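PDB 3TVI: aspartokinase from Clostridium acetobutylicum, which probably catalyses the ATP-dependent phosphorylation of the beta-carboxyl group of L-aspartate, the first step towards threonine and methionine, and carries ACT regulatory domains that bind lysine. Local coordinates for residues B[299-304]-B[368-373]; B[375-380]-B[428-433]. All coordinates share one frame; numbering follows the deposited sequence.

Contact 1: residues B[299-304]-B[368-373]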
ATOM      1  N   THR B 299      12.078  -5.952  -0.429  1.00 76.76           N
ATOM      2  CA  THR B 299      12.735  -4.646  -0.418  1.00 78.12           C
ATOM      3  C   THR B 299      11.733  -3.515  -0.596  1.00 78.41           C
ATOM      4  O   THR B 299      10.858  -3.588  -1.463  1.00 80.56           O
ATOM      5  CB  THR B 299      13.781  -4.535  -1.537  1.00 80.72           C
ATOM      6  OG1 THR B 299      14.781  -5.549  -1.362  1.00 83.16           O
ATOM      7  CG2 THR B 299      14.434  -3.150  -1.525  1.00 80.90           C
ATOM      8  N   VAL B 300      11.871  -2.468   0.218  1.00 77.12           N
ATOM      9  CA  VAL B 300      10.986  -1.304   0.139  1.00 76.36           C
ATOM     10  C   VAL B 300      11.675  -0.173  -0.625  1.00 76.43           C
ATOM     11  O   VAL B 300      12.866   0.065  -0.441  1.00 79.47           O
ATOM     12  CB  VAL B 300      10.503  -0.824   1.542  1.00 75.69           C
ATOM     13  CG1 VAL B 300      11.663  -0.575   2.489  1.00 77.21           C
ATOM     14  CG2 VAL B 300       9.647   0.432   1.432  1.00 73.33           C
ATOM     15  N   ILE B 301      10.923   0.492  -1.499  1.00 74.93           N
ATOM     16  CA  ILE B 301      11.381   1.696  -2.189  1.00 76.15           C
ATOM     17  C   ILE B 301      10.640   2.899  -1.611  1.00 78.05           C
ATOM     18  O   ILE B 301       9.491   3.169  -1.985  1.00 78.78           O
ATOM     19  CB  ILE B 301      11.101   1.617  -3.698  1.00 75.98           C
ATOM     20  CG1 ILE B 301      11.964   0.530  -4.338  1.00 77.71           C
ATOM     21  CG2 ILE B 301      11.364   2.955  -4.366  1.00 75.27           C
ATOM     22  CD1 ILE B 301      11.617   0.256  -5.787  1.00 79.19           C
ATOM     23  N   ALA B 302      11.296   3.617  -0.699  1.00 78.19           N
ATOM     24  CA  ALA B 302      10.660   4.737   0.000  1.00 76.91           C
ATOM     25  C   ALA B 302      10.743   6.023  -0.826  1.00 77.99           C
ATOM     26  O   ALA B 302      11.820   6.402  -1.271  1.00 81.09           O
ATOM     27  CB  ALA B 302      11.301   4.928   1.362  1.00 75.99           C
ATOM     28  N   ILE B 303       9.606   6.687  -1.026  1.00 77.80           N
ATOM     29  CA  ILE B 303       9.530   7.858  -1.906  1.00 79.92           C
ATOM     30  C   ILE B 303       8.926   9.073  -1.204  1.00 80.46           C
ATOM     31  O   ILE B 303       7.712   9.249  -1.200  1.00 79.76           O
ATOM     32  CB  ILE B 303       8.668   7.565  -3.152  1.00 79.91           C
ATOM     33  CG1 ILE B 303       9.174   6.324  -3.892  1.00 80.65           C
ATOM     34  CG2 ILE B 303       8.649   8.769  -4.084  1.00 80.52           C
ATOM     35  CD1 ILE B 303       8.122   5.693  -4.782  1.00 80.68           C
ATOM     36  N   GLU B 304       9.775   9.916  -0.625  1.00 83.58           N
ATOM     37  CA  GLU B 304       9.326  11.180  -0.032  1.00 85.27           C
ATOM     38  C   GLU B 304       9.067  12.199  -1.142  1.00 87.28           C
ATOM     39  O   GLU B 304       9.889  12.356  -2.037  1.00 91.47           O
ATOM     40  CB  GLU B 304      10.377  11.723   0.944  1.00 85.17           C
ATOM     41  N   ILE B 368      14.269   9.645  -2.820  1.00 96.91           N
ATOM     42  CA  ILE B 368      14.003   8.281  -3.269  1.00 96.86           C
ATOM     43  C   ILE B 368      15.101   7.345  -2.774  1.00 97.75           C
ATOM     44  O   ILE B 368      16.157   7.227  -3.398  1.00101.09           O
ATOM     45  CB  ILE B 368      13.944   8.183  -4.807  1.00 98.61           C
ATOM     46  CG1 ILE B 368      12.752   8.965  -5.359  1.00 98.29           C
ATOM     47  CG2 ILE B 368      13.853   6.726  -5.246  1.00 98.54           C
ATOM     48  CD1 ILE B 368      12.616   8.853  -6.861  1.00 99.18           C
ATOM     49  N   GLU B 369      14.847   6.682  -1.652  1.00 97.60           N
ATOM     50  CA  GLU B 369      15.782   5.703  -1.110  1.00 99.43           C
ATOM     51  C   GLU B 369      15.272   4.272  -1.290  1.00 95.96           C
ATOM     52  O   GLU B 369      14.126   4.040  -1.683  1.00 93.72           O
ATOM     53  CB  GLU B 369      16.071   5.988   0.373  1.00102.70           C
ATOM     54  CG  GLU B 369      17.042   7.144   0.602  1.00108.19           C
ATOM     55  CD  GLU B 369      17.692   7.119   1.978  1.00110.22           C
ATOM     56  OE1 GLU B 369      18.222   6.058   2.375  1.00111.76           O
ATOM     57  OE2 GLU B 369      17.688   8.169   2.659  1.00110.58           O
ATOM     58  N   ILE B 370      16.156   3.321  -1.011  1.00 94.19           N
ATOM     59  CA  ILE B 370      15.857   1.903  -1.105  1.00 90.69           C
ATOM     60  C   ILE B 370      16.371   1.216   0.157  1.00 89.88           C
ATOM     61  O   ILE B 370      17.481   1.493   0.613  1.00 90.17           O
ATOM     62  CB  ILE B 370      16.535   1.279  -2.339  1.00 90.62           C
ATOM     63  CG1 ILE B 370      15.920   1.847  -3.623  1.00 90.55           C
ATOM     64  CG2 ILE B 370      16.415  -0.240  -2.306  1.00 88.40           C
ATOM     65  CD1 ILE B 370      16.753   1.612  -4.864  1.00 92.42           C
ATOM     66  N   HIS B 371      15.553   0.331   0.720  1.00 87.46           N
ATOM     67  CA  HIS B 371      15.930  -0.431   1.906  1.00 85.85           C
ATOM     68  C   HIS B 371      15.502  -1.862   1.758  1.00 84.96           C
ATOM     69  O   HIS B 371      14.312  -2.159   1.830  1.00 83.59           O
ATOM     70  CB  HIS B 371      15.294   0.178   3.144  1.00 84.10           C
ATOM     71  CG  HIS B 371      15.369   1.680   3.188  1.00 83.42           C
ATOM     72  ND1 HIS B 371      16.456   2.336   3.627  1.00 83.90           N
ATOM     73  CD2 HIS B 371      14.441   2.652   2.826  1.00 82.54           C
ATOM     74  CE1 HIS B 371      16.236   3.661   3.555  1.00 85.03           C
ATOM     75  NE2 HIS B 371      15.002   3.852   3.065  1.00 83.65           N
ATOM     76  N   PRO B 372      16.462  -2.775   1.527  1.00 86.85           N
ATOM     77  CA  PRO B 372      16.152  -4.201   1.373  1.00 87.03           C
ATOM     78  C   PRO B 372      16.158  -4.951   2.712  1.00 85.76           C
ATOM     79  O   PRO B 372      16.080  -4.321   3.766  1.00 84.69           O
ATOM     80  CB  PRO B 372      17.285  -4.684   0.469  1.00 88.94           C
ATOM     81  CG  PRO B 372      18.448  -3.842   0.882  1.00 90.20           C
ATOM     82  CD  PRO B 372      17.895  -2.506   1.307  1.00 88.40           C
ATOM     83  N   ASN B 373      16.231  -6.279   2.664  1.00 85.43           N
ATOM     84  CA  ASN B 373      16.418  -7.108   3.860  1.00 85.82           C
ATOM     85  C   ASN B 373      15.217  -7.110   4.808  1.00 84.21           C
ATOM     86  O   ASN B 373      15.364  -7.210   6.031  1.00 83.83           O
ATOM     87  CB  ASN B 373      17.702  -6.711   4.608  1.00 87.73           C
ATOM     88  CG  ASN B 373      18.952  -6.924   3.774  1.00 88.99           C
ATOM     89  OD1 ASN B 373      19.722  -5.993   3.553  1.00 91.24           O
ATOM     90  ND2 ASN B 373      19.158  -8.156   3.305  1.00 86.43           N
TER
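The imidazole of H371 meets the neighbouring strand at its edge: V300 CG1 and A302 CB both lie near the ring plane, with A302 CB 4.1 Å from H371 CD2. The other ring, the pyrrolidine of P372, lies beside T299, the two side chains pointing the same way. These residues belong to the antiparallel sheet of the ACT regulatory region, where strands 291-304 and 367-380 are neighbours whose segments 299-304 and 368-373 run at 166°. The V300-H371 pair is hydrogen-bonded in both directions: V300 N donates to H371 O at 2.9 Å, and H371 N returns a bond of 2.9 Å to V300 O that is nearly straight (175°). H371 O also accepts from R406 NH2, while P372 O takes R406 NH1, so one guanidinium group serves two consecutive carbonyls. Further along, E369 N reaches A302 O at 3.1 Å; the return bond from A302 N is weak. Beta-branched residues suit these extended strands. On one face, I301, I303 and I368 turn their aliphatic chains to helix 352-362, meeting I356 and I359, and I303 CG2 lies 4.3 Å from I368 CG1. The other face carries V300, A302 and H371; small A302 lets the imidazole lie beside it, and V300 also packs on G411 of the second subunit. Threonine suits its place by offering two different branches. Its hydroxyl, beside the backbone N (chi1 -60°), lies against P372 and is hydrogen-bonded to D345 OD1; its methyl also touches the partner strand, T299 CG2 standing 3.6 Å from I370 CG2.

Contact 2: residues B[375-380]-B[428-433]; sequences ALVATV and KAVKSI
In the ACT domain, helices pack on one face of an antiparallel sheet, and here helix 426-437, the last of the chain, lies over strand 367-380. The two short segments run nearly parallel, their axes 9.5 Å apart and 15° from alignment, and they are joined by carbon-to-carbon contacts. V377 carries most of the contact. Its bond to CB points toward the helix, and with CG1 anti to the backbone N (chi1 -176°) both methyls reach V430 CG2; CG1 also meets I433, and CG2 also lies 4.4 Å from A429 CB. A valine fits because its short fork touches three helix residues while its beta branch suits a strand. Alanine at 429 keeps that part of the helix slim, and its methyl also touches L398 of helix 390-400. V430 comes across V377 at a slant, its CG2 4.1 Å from V377 CG1, and like I433 it packs on I292 of strand 291-304. Two residues along the strand, T379 presents CB to I433 CG2 at 4.4 Å and also touches I394. The long isoleucine spans the remaining gap: its extended chain (chi2 165°) meets V377 tip to tip, with I433 CD1 3.7 Å from V377 CG1.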
ATOM      1  N   ALA B 375      11.508  -9.039   5.720  1.00 76.22           N
ATOM      2  CA  ALA B 375      10.671 -10.223   5.567  1.00 73.89           C
ATOM      3  C   ALA B 375       9.268  -9.903   6.083  1.00 70.43           C
ATOM      4  O   ALA B 375       9.087  -9.001   6.915  1.00 69.07           O
ATOM      5  CB  ALA B 375      11.270 -11.404   6.319  1.00 75.49           C
ATOM      6  N   LEU B 376       8.278 -10.636   5.575  1.00 66.01           N
ATOM      7  CA  LEU B 376       6.881 -10.409   5.934  1.00 61.57           C
ATOM      8  C   LEU B 376       6.373 -11.567   6.753  1.00 59.23           C
ATOM      9  O   LEU B 376       6.635 -12.720   6.430  1.00 57.50           O
ATOM     10  CB  LEU B 376       6.019 -10.253   4.684  1.00 58.86           C
ATOM     11  CG  LEU B 376       6.355  -9.033   3.836  1.00 59.07           C
ATOM     12  CD1 LEU B 376       5.432  -8.976   2.641  1.00 59.07           C
ATOM     13  CD2 LEU B 376       6.257  -7.747   4.641  1.00 59.92           C
ATOM     14  N   VAL B 377       5.655 -11.247   7.825  1.00 57.89           N
ATOM     15  CA  VAL B 377       5.009 -12.252   8.656  1.00 56.77           C
ATOM     16  C   VAL B 377       3.510 -11.968   8.678  1.00 55.21           C
ATOM     17  O   VAL B 377       3.073 -10.894   9.110  1.00 55.33           O
ATOM     18  CB  VAL B 377       5.580 -12.263  10.086  1.00 56.01           C
ATOM     19  CG1 VAL B 377       4.960 -13.388  10.904  1.00 54.06           C
ATOM     20  CG2 VAL B 377       7.088 -12.410  10.037  1.00 56.74           C
ATOM     21  N   ALA B 378       2.738 -12.929   8.181  1.00 52.61           N
ATOM     22  CA  ALA B 378       1.296 -12.805   8.146  1.00 51.57           C
ATOM     23  C   ALA B 378       0.733 -13.686   9.227  1.00 50.10           C
ATOM     24  O   ALA B 378       1.000 -14.888   9.257  1.00 51.14           O
ATOM     25  CB  ALA B 378       0.757 -13.236   6.798  1.00 52.51           C
ATOM     26  N   THR B 379      -0.043 -13.090  10.122  1.00 47.37           N
ATOM     27  CA  THR B 379      -0.693 -13.855  11.169  1.00 46.30           C
ATOM     28  C   THR B 379      -2.200 -13.741  10.934  1.00 45.32           C
ATOM     29  O   THR B 379      -2.730 -12.642  10.809  1.00 46.37           O
ATOM     30  CB  THR B 379      -0.205 -13.437  12.574  1.00 45.47           C
ATOM     31  OG1 THR B 379      -1.294 -13.466  13.493  1.00 44.76           O
ATOM     32  CG2 THR B 379       0.436 -12.048  12.554  1.00 45.42           C
ATOM     33  N   VAL B 380      -2.863 -14.892  10.833  1.00 44.26           N
ATOM     34  CA  VAL B 380      -4.188 -14.990  10.225  1.00 43.77           C
ATOM     35  C   VAL B 380      -5.178 -15.671  11.164  1.00 44.86           C
ATOM     36  O   VAL B 380      -4.813 -16.589  11.908  1.00 44.42           O
ATOM     37  CB  VAL B 380      -4.112 -15.790   8.906  1.00 42.27           C
ATOM     38  CG1 VAL B 380      -5.456 -15.854   8.214  1.00 41.57           C
ATOM     39  CG2 VAL B 380      -3.105 -15.160   7.972  1.00 42.48           C
ATOM     40  N   LYS B 428      12.730 -15.414  14.398  1.00 71.33           N
ATOM     41  CA  LYS B 428      12.554 -15.004  15.796  1.00 72.56           C
ATOM     42  C   LYS B 428      11.132 -14.490  16.017  1.00 69.88           C
ATOM     43  O   LYS B 428      10.466 -14.850  16.988  1.00 69.72           O
ATOM     44  CB  LYS B 428      13.573 -13.915  16.154  1.00 74.44           C
ATOM     45  CG  LYS B 428      13.930 -13.803  17.627  1.00 76.10           C
ATOM     46  CD  LYS B 428      15.116 -12.857  17.797  1.00 79.34           C
ATOM     47  CE  LYS B 428      15.505 -12.645  19.254  1.00 82.37           C
ATOM     48  NZ  LYS B 428      16.268 -11.379  19.456  1.00 83.38           N
ATOM     49  N   ALA B 429      10.677 -13.651  15.093  1.00 66.57           N
ATOM     50  CA  ALA B 429       9.339 -13.093  15.139  1.00 63.81           C
ATOM     51  C   ALA B 429       8.287 -14.199  15.140  1.00 62.05           C
ATOM     52  O   ALA B 429       7.506 -14.324  16.088  1.00 60.86           O
ATOM     53  CB  ALA B 429       9.134 -12.171  13.950  1.00 63.96           C
ATOM     54  N   VAL B 430       8.291 -15.003  14.079  1.00 60.11           N
ATOM     55  CA  VAL B 430       7.347 -16.113  13.921  1.00 58.60           C
ATOM     56  C   VAL B 430       7.268 -16.969  15.184  1.00 59.96           C
ATOM     57  O   VAL B 430       6.172 -17.331  15.621  1.00 59.16           O
ATOM     58  CB  VAL B 430       7.730 -17.037  12.747  1.00 57.27           C
ATOM     59  CG1 VAL B 430       6.689 -18.134  12.589  1.00 56.03           C
ATOM     60  CG2 VAL B 430       7.884 -16.252  11.450  1.00 55.83           C
ATOM     61  N   LYS B 431       8.428 -17.293  15.755  1.00 61.23           N
ATOM     62  CA  LYS B 431       8.488 -17.985  17.043  1.00 62.68           C
ATOM     63  C   LYS B 431       7.648 -17.230  18.064  1.00 62.30           C
ATOM     64  O   LYS B 431       6.711 -17.783  18.645  1.00 62.78           O
ATOM     65  CB  LYS B 431       9.931 -18.076  17.553  1.00 65.94           C
ATOM     66  CG  LYS B 431      10.633 -19.412  17.326  1.00 68.68           C
ATOM     67  CD  LYS B 431      12.139 -19.298  17.584  1.00 71.04           C
ATOM     68  CE  LYS B 431      12.816 -20.655  17.751  1.00 74.30           C
ATOM     69  NZ  LYS B 431      12.852 -21.479  16.501  1.00 75.20           N
ATOM     70  N   SER B 432       7.981 -15.953  18.249  1.00 60.90           N
ATOM     71  CA  SER B 432       7.390 -15.121  19.300  1.00 60.60           C
ATOM     72  C   SER B 432       5.879 -15.064  19.229  1.00 58.64           C
ATOM     73  O   SER B 432       5.200 -15.087  20.253  1.00 58.08           O
ATOM     74  CB  SER B 432       7.920 -13.687  19.207  1.00 61.56           C
ATOM     75  OG  SER B 432       9.172 -13.650  18.544  1.00 64.30           O
ATOM     76  N   ILE B 433       5.360 -14.970  18.012  1.00 57.58           N
ATOM     77  CA  ILE B 433       3.933 -14.792  17.807  1.00 56.97           C
ATOM     78  C   ILE B 433       3.193 -16.089  18.104  1.00 58.64           C
ATOM     79  O   ILE B 433       2.073 -16.051  18.621  1.00 58.28           O
ATOM     80  CB  ILE B 433       3.605 -14.349  16.371  1.00 56.30           C
ATOM     81  CG1 ILE B 433       4.332 -13.051  16.020  1.00 56.59           C
ATOM     82  CG2 ILE B 433       2.109 -14.143  16.213  1.00 55.13           C
ATOM     83  CD1 ILE B 433       4.342 -12.765  14.535  1.00 56.87           C
TER

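Overall arrangement
After strand 274-277 the chain enters the long strand 291-304. Contact 1 closes a loop of 63 residues that includes strand 338-344, helix 352-362 and the residues of both lysine pockets, such as N309 and F329. Strand 367-380 bends sharply near N373 between contact 1 and contact 2, which closes a second loop of 47 residues holding helix 390-400 and strands 405-410 and 416-422. The loops follow in series, neither nested nor crossed, and the contact centres lie 22 Å apart. Contact 1 thus ties strand to neighbouring strand, whereas contact 2 ties the C-terminal helix to the far part of the same shared strand.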